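Local structure of putative uncharacterized protein PH0242 (Pyrococcus horikoshii, 3VU1) at residues S25-A30 with G380-Y385; V170-N175 with G219-S224; I258-N263 with H277-Y282; S372-L377 with V439-M444; F395-R400 with K458-K463. The protein is the C-terminal globular domain of an archaeal AglB-type oligosaccharyltransferase, a mixed alpha/beta region joined to beta-rich peripheral domains, with a calcium ion bound in the model. All coordinates share one frame; numbering follows the deposited sequence.

How the contacts relate
Contact 1 joins the loop after helix 13-23 to the end of strand 372-381, closing a span of the chain within which contacts 2 and 3 lie in series. Contact 4 uses the earlier part of the same strand, paired with strand 434-443, and its centre lies about 23 Å from that of contact 1. Contact 5 lies on strand 385-401, in the same branched sheet, with its nearest atoms about 9 Å from contact 4; the two alternate along the sequence. Contact 3 lies within another sheet, and contact 2 joins a strand end of a third to the loop after helix 212-218. Contacts 2 and 4 lie farthest apart, centres about 52 Å. Contact 1 thus ties the N-terminal region to the C-terminal sheet.

Contact 1 (S25-A30 with G380-Y385); sequences SKYATA and GVDKEY
An ST turn at the start of a type I beta turn, S25 to A28, brings the loop after helix 13-23 against the end of strand 372-381. S25 OG serves both sides: it accepts from the backbone N of Y27 at 2.8 Å and donates to D382 OD1 at 2.6 Å, meeting the carboxylate oxygen on its syn lone pair. With chi1 at 157°, OG lies opposite the backbone N of its own residue, and this turns the hydroxyl toward the aspartate. Y27 lays its ring flat on the strand. G380 CA stands 3.9 Å from the Y27 ring centroid, a CH-pi contact over the face, while K26 CG covers the opposite face. Glycine suits this place because, lacking a side chain, it leaves the ring room to rest on its backbone. T351 and E435, on adjacent strands, also touch the tyrosine. One hydroxyl thus joins the turn to the carboxylate and fixes the rotation of S25, while the CD1-CE1 side of the ring borders V381 O and D382 OD1.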
# COMPACT_ATOMS: atom_id res chain seq x y z
N SER A 25 -16.20 -8.02 -3.34
CA SER A 25 -16.28 -9.41 -3.78
C SER A 25 -15.89 -10.39 -2.67
O SER A 25 -15.06 -10.08 -1.82
CB SER A 25 -15.33 -9.62 -4.95
OG SER A 25 -14.98 -10.99 -5.06
N LYS A 26 -16.49 -11.58 -2.72
CA LYS A 26 -16.20 -12.61 -1.73
C LYS A 26 -14.81 -13.21 -1.96
O LYS A 26 -14.36 -14.04 -1.18
CB LYS A 26 -17.28 -13.71 -1.75
CG LYS A 26 -17.29 -14.57 -3.02
CD LYS A 26 -18.33 -15.68 -2.98
CE LYS A 26 -18.89 -15.97 -4.37
NZ LYS A 26 -19.66 -17.24 -4.37
N TYR A 27 -14.15 -12.78 -3.04
CA TYR A 27 -12.79 -13.23 -3.39
C TYR A 27 -11.73 -12.14 -3.18
O TYR A 27 -10.55 -12.35 -3.50
CB TYR A 27 -12.75 -13.78 -4.82
CG TYR A 27 -13.70 -14.93 -5.03
CD1 TYR A 27 -14.52 -15.00 -6.16
CD2 TYR A 27 -13.81 -15.97 -4.08
CE1 TYR A 27 -15.40 -16.05 -6.35
CE2 TYR A 27 -14.69 -17.02 -4.26
CZ TYR A 27 -15.48 -17.06 -5.40
OH TYR A 27 -16.37 -18.10 -5.59
N ALA A 28 -12.16 -10.99 -2.66
CA ALA A 28 -11.27 -9.87 -2.39
C ALA A 28 -10.35 -10.16 -1.20
O ALA A 28 -10.72 -10.86 -0.26
CB ALA A 28 -12.09 -8.64 -2.11
N THR A 29 -9.15 -9.60 -1.26
CA THR A 29 -8.10 -9.75 -0.26
C THR A 29 -7.91 -8.46 0.55
O THR A 29 -7.58 -7.41 -0.00
CB THR A 29 -6.78 -10.10 -0.97
OG1 THR A 29 -6.92 -11.35 -1.64
CG2 THR A 29 -5.64 -10.21 0.01
N ALA A 30 -8.10 -8.54 1.86
CA ALA A 30 -7.79 -7.41 2.73
C ALA A 30 -6.61 -7.79 3.63
O ALA A 30 -6.44 -8.97 3.97
CB ALA A 30 -9.00 -7.05 3.57
N GLY A 380 -11.26 -19.52 -6.80
CA GLY A 380 -12.39 -18.63 -7.11
C GLY A 380 -11.95 -17.35 -7.80
O GLY A 380 -10.94 -16.75 -7.41
N VAL A 381 -12.67 -16.95 -8.85
CA VAL A 381 -12.43 -15.71 -9.55
C VAL A 381 -13.74 -14.98 -9.77
O VAL A 381 -14.79 -15.60 -9.81
CB VAL A 381 -11.78 -15.93 -10.92
CG1 VAL A 381 -10.29 -16.24 -10.77
CG2 VAL A 381 -12.50 -17.04 -11.67
N ASP A 382 -13.66 -13.67 -9.93
CA ASP A 382 -14.84 -12.82 -10.11
C ASP A 382 -15.38 -12.82 -11.52
O ASP A 382 -16.56 -12.63 -11.70
CB ASP A 382 -14.54 -11.38 -9.68
CG ASP A 382 -14.45 -11.24 -8.16
OD1 ASP A 382 -15.35 -11.79 -7.49
OD2 ASP A 382 -13.49 -10.61 -7.65
N LYS A 383 -14.53 -13.04 -12.52
CA LYS A 383 -14.97 -13.09 -13.92
C LYS A 383 -14.25 -14.20 -14.71
O LYS A 383 -13.33 -14.85 -14.19
CB LYS A 383 -14.84 -11.71 -14.60
CG LYS A 383 -13.48 -11.03 -14.48
CD LYS A 383 -13.56 -9.50 -14.62
CE LYS A 383 -13.74 -9.02 -16.06
NZ LYS A 383 -12.62 -9.34 -17.01
N GLU A 384 -14.67 -14.44 -15.94
CA GLU A 384 -14.02 -15.48 -16.73
C GLU A 384 -12.66 -15.00 -17.25
O GLU A 384 -12.48 -13.84 -17.55
CB GLU A 384 -14.91 -15.94 -17.88
CG GLU A 384 -14.87 -15.04 -19.10
CD GLU A 384 -15.44 -15.71 -20.33
OE1 GLU A 384 -16.26 -16.62 -20.16
OE2 GLU A 384 -15.06 -15.32 -21.46
N TYR A 385 -11.69 -15.91 -17.32
CA TYR A 385 -10.39 -15.55 -17.82
C TYR A 385 -9.87 -16.75 -18.55
O TYR A 385 -10.42 -17.86 -18.44
CB TYR A 385 -9.38 -15.27 -16.70
CG TYR A 385 -9.63 -14.06 -15.84
CD1 TYR A 385 -10.23 -14.20 -14.58
CD2 TYR A 385 -9.22 -12.78 -16.24
CE1 TYR A 385 -10.44 -13.10 -13.76
CE2 TYR A 385 -9.43 -11.67 -15.43
CZ TYR A 385 -10.04 -11.84 -14.19
OH TYR A 385 -10.26 -10.78 -13.35

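Contact 2 (V170-N175 with G219-S224); sequences VAFPGN and GIPTSS
F172 meets I220, P221 and T222 through carbon atoms, just where strand 168-171 gives way to a loop and where the chain runs on from helix 212-218. One interaction is CH-pi. P221 CD lies 3.8 Å from the centroid of the F172 ring and 27° off its normal, over the face but displaced toward the rim, with CE1 the nearest ring atom. Proline suits the site: its CD hydrogens, next to the ring nitrogen, are somewhat electron-poor and its outline is rigid. P221 is also the centre of an inverse gamma turn, which bends the chain there, and the residues before and after it touch the phenylalanine too.

Simple apolar contact supplies the rest. I220 CG2 approaches F172 CE2 at 3.8 Å, its side chain running at about a right angle to the aromatic one, and T222 CG2 reaches the ring edge near its plane, 3.9 Å from F172 CZ. A chi1 of 50° places T222 OG1 between N and C, which leaves CG2 anti to the carbonyl carbon and turned to F172, while OG1 is hydrogen-bonded to Y195 OH. Y195, on strand 192-196, also touches F172 and I220.

The polar group of T222 is thus spent on a neighbouring strand, and the two segments are joined by dispersion and weak CH-pi attraction, which depend on close fit more than on direction.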
# COMPACT_ATOMS: atom_id res chain seq x y z
N VAL A 170 5.29 20.97 10.78
CA VAL A 170 4.51 21.32 9.61
C VAL A 170 3.04 21.34 9.94
O VAL A 170 2.46 20.33 10.35
CB VAL A 170 4.77 20.41 8.38
CG1 VAL A 170 4.16 21.02 7.14
CG2 VAL A 170 6.26 20.16 8.15
N ALA A 171 2.44 22.51 9.74
CA ALA A 171 1.02 22.69 9.99
C ALA A 171 0.16 22.37 8.76
O ALA A 171 0.46 22.80 7.64
CB ALA A 171 0.77 24.11 10.47
N PHE A 172 -0.92 21.62 8.97
CA PHE A 172 -1.92 21.38 7.93
C PHE A 172 -3.35 21.73 8.37
O PHE A 172 -3.67 21.59 9.56
CB PHE A 172 -1.88 19.93 7.49
CG PHE A 172 -0.60 19.55 6.83
CD1 PHE A 172 -0.42 19.76 5.47
CD2 PHE A 172 0.43 18.97 7.56
CE1 PHE A 172 0.77 19.41 4.85
CE2 PHE A 172 1.62 18.62 6.96
CZ PHE A 172 1.80 18.84 5.60
N PRO A 173 -4.20 22.19 7.42
CA PRO A 173 -3.87 22.56 6.04
C PRO A 173 -2.91 23.77 5.92
O PRO A 173 -2.90 24.67 6.78
CB PRO A 173 -5.24 22.92 5.44
CG PRO A 173 -6.13 23.19 6.61
CD PRO A 173 -5.66 22.21 7.64
N GLY A 174 -2.09 23.75 4.87
CA GLY A 174 -1.11 24.79 4.64
C GLY A 174 0.20 24.26 4.08
O GLY A 174 0.71 24.76 3.08
N ASN A 175 0.74 23.22 4.71
CA ASN A 175 2.12 22.79 4.45
C ASN A 175 3.11 23.86 4.94
O ASN A 175 4.16 24.11 4.35
CB ASN A 175 2.36 22.37 2.98
CG ASN A 175 3.66 21.58 2.80
OD1 ASN A 175 3.99 20.68 3.60
ND2 ASN A 175 4.40 21.90 1.75
N GLY A 219 -3.66 11.60 7.02
CA GLY A 219 -3.58 12.47 5.84
C GLY A 219 -2.51 13.56 5.93
O GLY A 219 -2.84 14.75 5.87
N ILE A 220 -1.25 13.18 6.13
CA ILE A 220 -0.12 14.11 6.03
C ILE A 220 0.52 13.94 4.65
O ILE A 220 1.15 12.92 4.37
CB ILE A 220 0.96 13.85 7.10
CG1 ILE A 220 0.40 13.79 8.52
CG2 ILE A 220 2.09 14.86 7.02
CD1 ILE A 220 -0.48 14.94 8.92
N PRO A 221 0.40 14.94 3.78
CA PRO A 221 0.98 14.68 2.46
C PRO A 221 2.48 15.01 2.38
O PRO A 221 2.90 15.72 1.49
CB PRO A 221 0.17 15.62 1.55
CG PRO A 221 -0.23 16.75 2.44
CD PRO A 221 -0.22 16.27 3.87
N THR A 222 3.30 14.52 3.30
CA THR A 222 4.72 14.78 3.16
C THR A 222 5.50 13.53 2.83
O THR A 222 5.16 12.41 3.24
CB THR A 222 5.36 15.34 4.43
OG1 THR A 222 4.99 14.51 5.55
CG2 THR A 222 4.97 16.82 4.62
N SER A 223 6.59 13.78 2.12
CA SER A 223 7.55 12.79 1.72
C SER A 223 8.89 13.51 1.61
O SER A 223 8.95 14.67 1.24
CB SER A 223 7.12 12.21 0.38
OG SER A 223 7.97 11.18 -0.02
N SER A 224 9.97 12.84 1.97
CA SER A 224 11.29 13.33 1.63
C SER A 224 11.51 13.35 0.10
O SER A 224 12.46 13.94 -0.38
CB SER A 224 12.35 12.47 2.31
OG SER A 224 12.10 12.39 3.71

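Contact 3 (I258-N263 with H277-Y282); sequences IEDFIN and HTLRLY
E259 faces R280 as a hydrogen-bonded pair in the antiparallel sheet formed by strands 253-262 and 275-285. Their backbones exchange two bonds, E259 N to R280 O and R280 N to E259 O, each 2.9 Å. Above this pair the extended glutamate lies alongside the arginine, and E259 OE2 takes up two donors: R280 NH1 at 2.7 Å, a salt bridge, and Y282 OH at 2.8 Å. These arrive from opposite faces of the carboxylate plane. Glutamate is long enough to reach both, and the two contacts would be expected to favour its charged form. W266, on the adjoining strand 265-268, makes a cation-pi contact with R280.

I258 points to the other face, where its CG2 branch packs on L281 CD2 at 3.9 Å, with L279 CD2 slightly farther away. A branched aliphatic residue fits this buried side of the sheet, where L279 and L281 also touch strand 325-331.

D260 shares that face and sits opposite L279 in a non-hydrogen-bonded pair, yet its carboxylate crosses to H277. The imidazole is held at both ends, since NE2 is hydrogen-bonded to S273 O. At the other end H277 ND1 makes a bifurcated bond to D260, 3.0 Å to OD1 and 2.8 Å to OD2, both oxygens near the ring plane and the OD1 branch the straighter.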
# COMPACT_ATOMS: atom_id res chain seq x y z
N ILE A 258 -4.39 14.29 -14.22
CA ILE A 258 -4.71 14.33 -15.64
C ILE A 258 -4.65 15.80 -16.11
O ILE A 258 -5.14 16.71 -15.40
CB ILE A 258 -6.12 13.83 -15.91
CG1 ILE A 258 -6.32 12.42 -15.37
CG2 ILE A 258 -6.45 13.93 -17.40
CD1 ILE A 258 -7.64 11.79 -15.79
N GLU A 259 -4.05 16.04 -17.28
CA GLU A 259 -4.14 17.38 -17.90
C GLU A 259 -4.86 17.34 -19.24
O GLU A 259 -4.66 16.45 -20.04
CB GLU A 259 -2.77 18.03 -18.06
CG GLU A 259 -2.22 18.65 -16.79
CD GLU A 259 -0.72 18.94 -16.88
OE1 GLU A 259 -0.27 19.88 -16.21
OE2 GLU A 259 0.02 18.24 -17.62
N ASP A 260 -5.76 18.29 -19.46
CA ASP A 260 -6.49 18.40 -20.74
C ASP A 260 -5.77 19.49 -21.54
O ASP A 260 -5.41 20.55 -20.96
CB ASP A 260 -7.94 18.81 -20.47
CG ASP A 260 -8.89 18.46 -21.59
OD1 ASP A 260 -8.46 17.80 -22.57
OD2 ASP A 260 -10.10 18.83 -21.48
N PHE A 261 -5.51 19.24 -22.82
CA PHE A 261 -4.94 20.28 -23.64
C PHE A 261 -6.03 21.22 -24.20
O PHE A 261 -6.73 20.85 -25.12
CB PHE A 261 -4.07 19.68 -24.77
CG PHE A 261 -3.15 20.69 -25.41
CD1 PHE A 261 -3.30 21.03 -26.77
CD2 PHE A 261 -2.17 21.35 -24.64
CE1 PHE A 261 -2.44 21.96 -27.35
CE2 PHE A 261 -1.33 22.30 -25.23
CZ PHE A 261 -1.47 22.60 -26.58
N ILE A 262 -6.19 22.40 -23.62
CA ILE A 262 -7.38 23.24 -23.85
C ILE A 262 -6.96 24.58 -24.47
O ILE A 262 -6.20 25.35 -23.85
CB ILE A 262 -8.15 23.51 -22.52
CG1 ILE A 262 -8.62 22.17 -21.90
CG2 ILE A 262 -9.28 24.52 -22.70
CD1 ILE A 262 -9.07 22.28 -20.44
N ASN A 263 -7.45 24.84 -25.68
CA ASN A 263 -7.22 26.11 -26.34
C ASN A 263 -5.75 26.48 -26.23
O ASN A 263 -5.43 27.63 -25.94
CB ASN A 263 -8.10 27.21 -25.74
CG ASN A 263 -9.58 27.02 -26.06
OD1 ASN A 263 -9.95 26.53 -27.15
ND2 ASN A 263 -10.45 27.42 -25.13
N HIS A 277 -10.51 14.85 -26.70
CA HIS A 277 -9.56 15.41 -25.77
C HIS A 277 -8.17 14.95 -26.09
O HIS A 277 -7.95 13.85 -26.62
CB HIS A 277 -9.89 14.97 -24.35
CG HIS A 277 -11.16 15.55 -23.78
ND1 HIS A 277 -11.16 16.69 -23.03
CD2 HIS A 277 -12.48 15.09 -23.81
CE1 HIS A 277 -12.43 16.95 -22.60
NE2 HIS A 277 -13.24 15.97 -23.08
N THR A 278 -7.21 15.78 -25.74
CA THR A 278 -5.85 15.32 -25.70
C THR A 278 -5.45 15.42 -24.24
O THR A 278 -5.52 16.50 -23.63
CB THR A 278 -4.95 16.13 -26.63
OG1 THR A 278 -5.23 15.72 -27.97
CG2 THR A 278 -3.47 15.85 -26.37
N LEU A 279 -5.04 14.29 -23.68
CA LEU A 279 -4.82 14.18 -22.25
C LEU A 279 -3.39 13.77 -21.97
O LEU A 279 -2.79 12.98 -22.73
CB LEU A 279 -5.78 13.14 -21.65
CG LEU A 279 -7.28 13.33 -21.88
CD1 LEU A 279 -8.02 12.10 -21.37
CD2 LEU A 279 -7.78 14.59 -21.17
N ARG A 280 -2.84 14.32 -20.89
CA ARG A 280 -1.58 13.88 -20.36
C ARG A 280 -1.88 13.16 -19.06
O ARG A 280 -2.37 13.79 -18.11
CB ARG A 280 -0.63 15.06 -20.13
CG ARG A 280 0.82 14.60 -19.94
CD ARG A 280 1.69 15.69 -19.35
NE ARG A 280 2.30 16.50 -20.39
CZ ARG A 280 2.51 17.82 -20.30
NH1 ARG A 280 2.13 18.52 -19.23
NH2 ARG A 280 3.08 18.44 -21.30
N LEU A 281 -1.63 11.85 -19.03
CA LEU A 281 -1.82 11.01 -17.84
C LEU A 281 -0.54 10.79 -17.02
O LEU A 281 0.48 10.27 -17.52
CB LEU A 281 -2.44 9.69 -18.26
CG LEU A 281 -3.51 9.89 -19.35
CD1 LEU A 281 -4.03 8.56 -19.86
CD2 LEU A 281 -4.69 10.74 -18.87
N TYR A 282 -0.56 11.23 -15.77
CA TYR A 282 0.59 11.07 -14.88
C TYR A 282 0.40 9.78 -14.09
O TYR A 282 -0.52 9.66 -13.29
CB TYR A 282 0.71 12.24 -13.93
CG TYR A 282 1.13 13.53 -14.59
CD1 TYR A 282 0.23 14.26 -15.38
CD2 TYR A 282 2.43 14.04 -14.41
CE1 TYR A 282 0.61 15.45 -15.97
CE2 TYR A 282 2.82 15.23 -15.00
CZ TYR A 282 1.91 15.93 -15.78
OH TYR A 282 2.26 17.12 -16.37

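Contact 4 (S372-L377 with V439-M444); sequences SGRLEL and VVNAEM
The guanidinium group of R374 carries V439 CG1 over one face, displaced toward the rim and 3.3 Å from R374 NH2. The arginine bends at chi3 (44°), which lays its flat head back across the valine. The N441 amide is turned 74° from the guanidinium plane, and its OD1 meets the aliphatic part of the same arginine, 3.7 Å from R374 CG. A long, flat cation suits this exposed surface, where one face covers a valine methyl while a methylene lies by the amide oxygen; E376 offers NH1 a long salt bridge.

Beneath these side chains runs regular antiparallel pairing. L375 N donates to V440 O at 2.9 Å and V440 N returns the bond to L375 O at 3.2 Å; G373 and A442 form the next hydrogen-bonded pair. Glycine fits at G373: at its phi of 146° a CB would run into the carbonyl O of S372. On the face opposite R374, L375 CD2 packs against V440 CG2 at 3.9 Å, the two aliphatic chains pointing the same way.

That apolar face is covered by L425 of strand 412-431, which touches L375, V440 and A442. Strand 336-356 flanks strand 372-381 on the side away from strand 434-443, and L389 of strand 385-401 also packs on V440.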
# COMPACT_ATOMS: atom_id res chain seq x y z
N SER A 372 7.13 -34.57 -7.36
CA SER A 372 6.30 -34.72 -8.57
C SER A 372 4.90 -35.14 -8.18
O SER A 372 4.71 -35.66 -7.08
CB SER A 372 6.89 -35.76 -9.51
OG SER A 372 8.18 -35.35 -9.96
N GLY A 373 3.91 -34.90 -9.06
CA GLY A 373 2.55 -35.45 -8.85
C GLY A 373 1.28 -34.73 -9.27
O GLY A 373 1.30 -33.64 -9.84
N ARG A 374 0.14 -35.37 -9.01
CA ARG A 374 -1.14 -34.76 -9.28
C ARG A 374 -1.44 -33.71 -8.23
O ARG A 374 -1.39 -33.97 -7.02
CB ARG A 374 -2.24 -35.80 -9.34
CG ARG A 374 -2.55 -36.26 -10.76
CD ARG A 374 -3.57 -37.39 -10.78
NE ARG A 374 -4.68 -37.12 -9.87
CZ ARG A 374 -5.91 -36.78 -10.26
NH1 ARG A 374 -6.85 -36.55 -9.34
NH2 ARG A 374 -6.19 -36.70 -11.55
N LEU A 375 -1.72 -32.50 -8.72
CA LEU A 375 -1.98 -31.33 -7.89
C LEU A 375 -3.40 -30.94 -8.12
O LEU A 375 -3.81 -30.79 -9.27
CB LEU A 375 -1.04 -30.20 -8.32
CG LEU A 375 -1.31 -28.74 -7.92
CD1 LEU A 375 -1.06 -28.50 -6.44
CD2 LEU A 375 -0.45 -27.80 -8.78
N GLU A 376 -4.16 -30.79 -7.03
CA GLU A 376 -5.59 -30.45 -7.09
C GLU A 376 -5.91 -29.16 -6.35
O GLU A 376 -5.74 -29.06 -5.13
CB GLU A 376 -6.44 -31.59 -6.53
CG GLU A 376 -6.38 -32.90 -7.31
CD GLU A 376 -6.36 -34.13 -6.40
OE1 GLU A 376 -7.37 -34.39 -5.69
OE2 GLU A 376 -5.31 -34.83 -6.38
N LEU A 377 -6.38 -28.16 -7.10
CA LEU A 377 -6.70 -26.84 -6.58
C LEU A 377 -8.14 -26.54 -6.86
O LEU A 377 -8.67 -26.94 -7.89
CB LEU A 377 -5.91 -25.76 -7.31
CG LEU A 377 -4.41 -25.88 -7.41
CD1 LEU A 377 -3.91 -25.31 -8.71
CD2 LEU A 377 -3.77 -25.18 -6.23
N VAL A 439 -6.86 -29.70 -12.06
CA VAL A 439 -6.03 -30.89 -11.89
C VAL A 439 -4.90 -30.91 -12.92
O VAL A 439 -5.16 -30.77 -14.12
CB VAL A 439 -6.88 -32.18 -12.00
CG1 VAL A 439 -6.04 -33.38 -11.57
CG2 VAL A 439 -8.16 -32.09 -11.17
N VAL A 440 -3.66 -31.07 -12.47
CA VAL A 440 -2.49 -31.01 -13.35
C VAL A 440 -1.34 -31.81 -12.77
O VAL A 440 -1.29 -32.05 -11.55
CB VAL A 440 -1.99 -29.54 -13.63
CG1 VAL A 440 -2.98 -28.76 -14.48
CG2 VAL A 440 -1.66 -28.79 -12.34
N ASN A 441 -0.42 -32.24 -13.64
CA ASN A 441 0.84 -32.87 -13.23
C ASN A 441 1.89 -31.82 -12.96
O ASN A 441 2.07 -30.89 -13.76
CB ASN A 441 1.36 -33.85 -14.30
CG ASN A 441 0.56 -35.14 -14.37
OD1 ASN A 441 -0.12 -35.55 -13.41
ND2 ASN A 441 0.65 -35.81 -15.51
N ALA A 442 2.60 -31.96 -11.84
CA ALA A 442 3.52 -30.92 -11.40
C ALA A 442 4.93 -31.42 -11.12
O ALA A 442 5.13 -32.36 -10.36
CB ALA A 442 2.95 -30.20 -10.18
N GLU A 443 5.92 -30.74 -11.72
CA GLU A 443 7.32 -31.09 -11.55
C GLU A 443 8.12 -29.93 -10.92
O GLU A 443 8.31 -28.87 -11.53
CB GLU A 443 7.89 -31.41 -12.93
CG GLU A 443 8.75 -32.66 -13.09
CD GLU A 443 8.87 -33.04 -14.57
OE1 GLU A 443 8.35 -34.12 -14.98
OE2 GLU A 443 9.46 -32.25 -15.36
N MET A 444 8.60 -30.11 -9.70
CA MET A 444 9.54 -29.15 -9.13
C MET A 444 10.95 -29.49 -9.58
O MET A 444 11.45 -30.59 -9.29
CB MET A 444 9.49 -29.16 -7.59
CG MET A 444 8.37 -28.33 -6.97
SD MET A 444 8.62 -26.55 -7.05
CE MET A 444 9.94 -26.24 -5.88

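Contact 5 (F395-R400 with K458-K463); sequences FIYLVR and KEHGDK
R400 N donates to K463 O at 2.8 Å, with an N-H...O angle of 168°, and so ties strand 385-401 to the short 3-10 segment after helix 448-460. The same oxygen also receives V399 CA in a weaker CA-H...O contact. The R400 chain bends at chi2 and chi3 (-40°), which brings NH2 round to D462. R400 NH2 faces both D462 oxygens, OD1 and OD2, each 3.0 Å away, with the salt bridge made to OD1; NE is hydrogen-bonded to N406 OD1, and NH1 weakly to G403 O. K463 CG lies over one guanidinium face, 3.8 Å from R400 NH2, and the carboxylate at its edge, the planes 64° apart. Arginine suits the spot, having N-H groups enough for several partners. Two further bonds, K463 N to H460 O and N406 ND2 to D462 O, are weak.

H460 meets V399 through its ring face: V399 CG2 sits 3.7 Å from the centroid of the H460 ring, and E459 CG covers the opposite face. G461, with positive phi, lets the chain leave the helix.

Y397 has its hydroxyl bonded to D418 of strand 412-431. Strand 385-401 runs between that strand and strand 464-487, and helix 448-460 touches F395 and Y397 through L456.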
# COMPACT_ATOMS: atom_id res chain seq x y z
N PHE A 395 10.84 -15.30 -1.84
CA PHE A 395 11.79 -15.22 -0.74
C PHE A 395 11.64 -13.89 -0.01
O PHE A 395 11.84 -12.81 -0.59
CB PHE A 395 13.23 -15.28 -1.27
CG PHE A 395 13.68 -16.64 -1.70
CD1 PHE A 395 14.64 -17.32 -0.97
CD2 PHE A 395 13.17 -17.23 -2.85
CE1 PHE A 395 15.08 -18.57 -1.36
CE2 PHE A 395 13.59 -18.49 -3.24
CZ PHE A 395 14.55 -19.16 -2.50
N ILE A 396 11.28 -13.95 1.26
CA ILE A 396 11.31 -12.76 2.08
C ILE A 396 12.51 -12.93 2.98
O ILE A 396 12.63 -13.95 3.70
CB ILE A 396 10.03 -12.59 2.92
CG1 ILE A 396 8.89 -12.10 2.03
CG2 ILE A 396 10.28 -11.58 4.04
CD1 ILE A 396 7.50 -12.21 2.65
N TYR A 397 13.40 -11.94 2.93
CA TYR A 397 14.61 -11.99 3.75
C TYR A 397 15.08 -10.63 4.25
O TYR A 397 14.59 -9.59 3.80
CB TYR A 397 15.72 -12.68 2.98
CG TYR A 397 16.05 -12.03 1.64
CD1 TYR A 397 17.13 -11.16 1.52
CD2 TYR A 397 15.29 -12.31 0.50
CE1 TYR A 397 17.46 -10.58 0.31
CE2 TYR A 397 15.62 -11.74 -0.72
CZ TYR A 397 16.71 -10.87 -0.80
OH TYR A 397 17.06 -10.29 -2.00
N LEU A 398 16.02 -10.65 5.19
CA LEU A 398 16.59 -9.44 5.77
C LEU A 398 18.06 -9.27 5.38
O LEU A 398 18.79 -10.25 5.23
CB LEU A 398 16.47 -9.46 7.29
CG LEU A 398 15.07 -9.71 7.87
CD1 LEU A 398 15.06 -9.46 9.38
CD2 LEU A 398 14.01 -8.86 7.16
N VAL A 399 18.50 -8.02 5.22
CA VAL A 399 19.92 -7.76 5.03
C VAL A 399 20.38 -6.72 6.04
O VAL A 399 19.93 -5.58 6.02
CB VAL A 399 20.29 -7.33 3.59
CG1 VAL A 399 21.79 -7.08 3.49
CG2 VAL A 399 19.85 -8.39 2.58
N ARG A 400 21.29 -7.13 6.92
CA ARG A 400 21.73 -6.26 7.99
C ARG A 400 22.38 -5.04 7.38
O ARG A 400 23.14 -5.14 6.41
CB ARG A 400 22.71 -6.97 8.92
CG ARG A 400 22.85 -6.30 10.30
CD ARG A 400 24.27 -6.28 10.83
NE ARG A 400 24.92 -7.53 10.53
CZ ARG A 400 26.22 -7.70 10.35
NH1 ARG A 400 27.06 -6.68 10.48
NH2 ARG A 400 26.68 -8.91 10.06
N LYS A 458 25.75 -16.26 -0.98
CA LYS A 458 26.99 -15.81 -1.59
C LYS A 458 27.05 -14.27 -1.63
O LYS A 458 28.09 -13.70 -1.28
CB LYS A 458 27.16 -16.42 -2.99
CG LYS A 458 28.58 -16.41 -3.51
CD LYS A 458 28.71 -16.98 -4.93
CE LYS A 458 27.97 -18.31 -5.10
NZ LYS A 458 28.41 -19.41 -4.18
N GLU A 459 25.94 -13.62 -2.02
CA GLU A 459 25.87 -12.15 -2.13
C GLU A 459 25.94 -11.41 -0.78
O GLU A 459 26.60 -10.39 -0.67
CB GLU A 459 24.61 -11.72 -2.89
CG GLU A 459 24.48 -10.20 -3.07
CD GLU A 459 23.49 -9.78 -4.16
OE1 GLU A 459 23.41 -8.57 -4.43
OE2 GLU A 459 22.80 -10.65 -4.76
N HIS A 460 25.27 -11.94 0.25
CA HIS A 460 25.13 -11.20 1.50
C HIS A 460 25.88 -11.75 2.69
O HIS A 460 26.11 -11.02 3.65
CB HIS A 460 23.64 -11.05 1.83
CG HIS A 460 22.89 -10.20 0.83
ND1 HIS A 460 23.08 -8.85 0.73
CD2 HIS A 460 21.96 -10.54 -0.15
CE1 HIS A 460 22.29 -8.37 -0.24
NE2 HIS A 460 21.61 -9.40 -0.79
N GLY A 461 26.25 -13.04 2.66
CA GLY A 461 27.03 -13.62 3.73
C GLY A 461 26.30 -13.68 5.05
O GLY A 461 25.14 -14.08 5.09
N ASP A 462 26.97 -13.31 6.14
CA ASP A 462 26.37 -13.38 7.47
C ASP A 462 25.32 -12.28 7.68
O ASP A 462 24.45 -12.41 8.56
CB ASP A 462 27.45 -13.38 8.58
CG ASP A 462 27.66 -11.99 9.23
OD1 ASP A 462 27.31 -11.83 10.44
OD2 ASP A 462 28.18 -11.06 8.55
N LYS A 463 25.40 -11.22 6.87
CA LYS A 463 24.39 -10.16 6.85
C LYS A 463 22.96 -10.63 6.48
O LYS A 463 22.01 -9.86 6.64
CB LYS A 463 24.82 -9.07 5.90
CG LYS A 463 25.75 -8.06 6.51
CD LYS A 463 26.25 -7.08 5.46
CE LYS A 463 27.70 -6.71 5.75
NZ LYS A 463 28.15 -5.43 5.11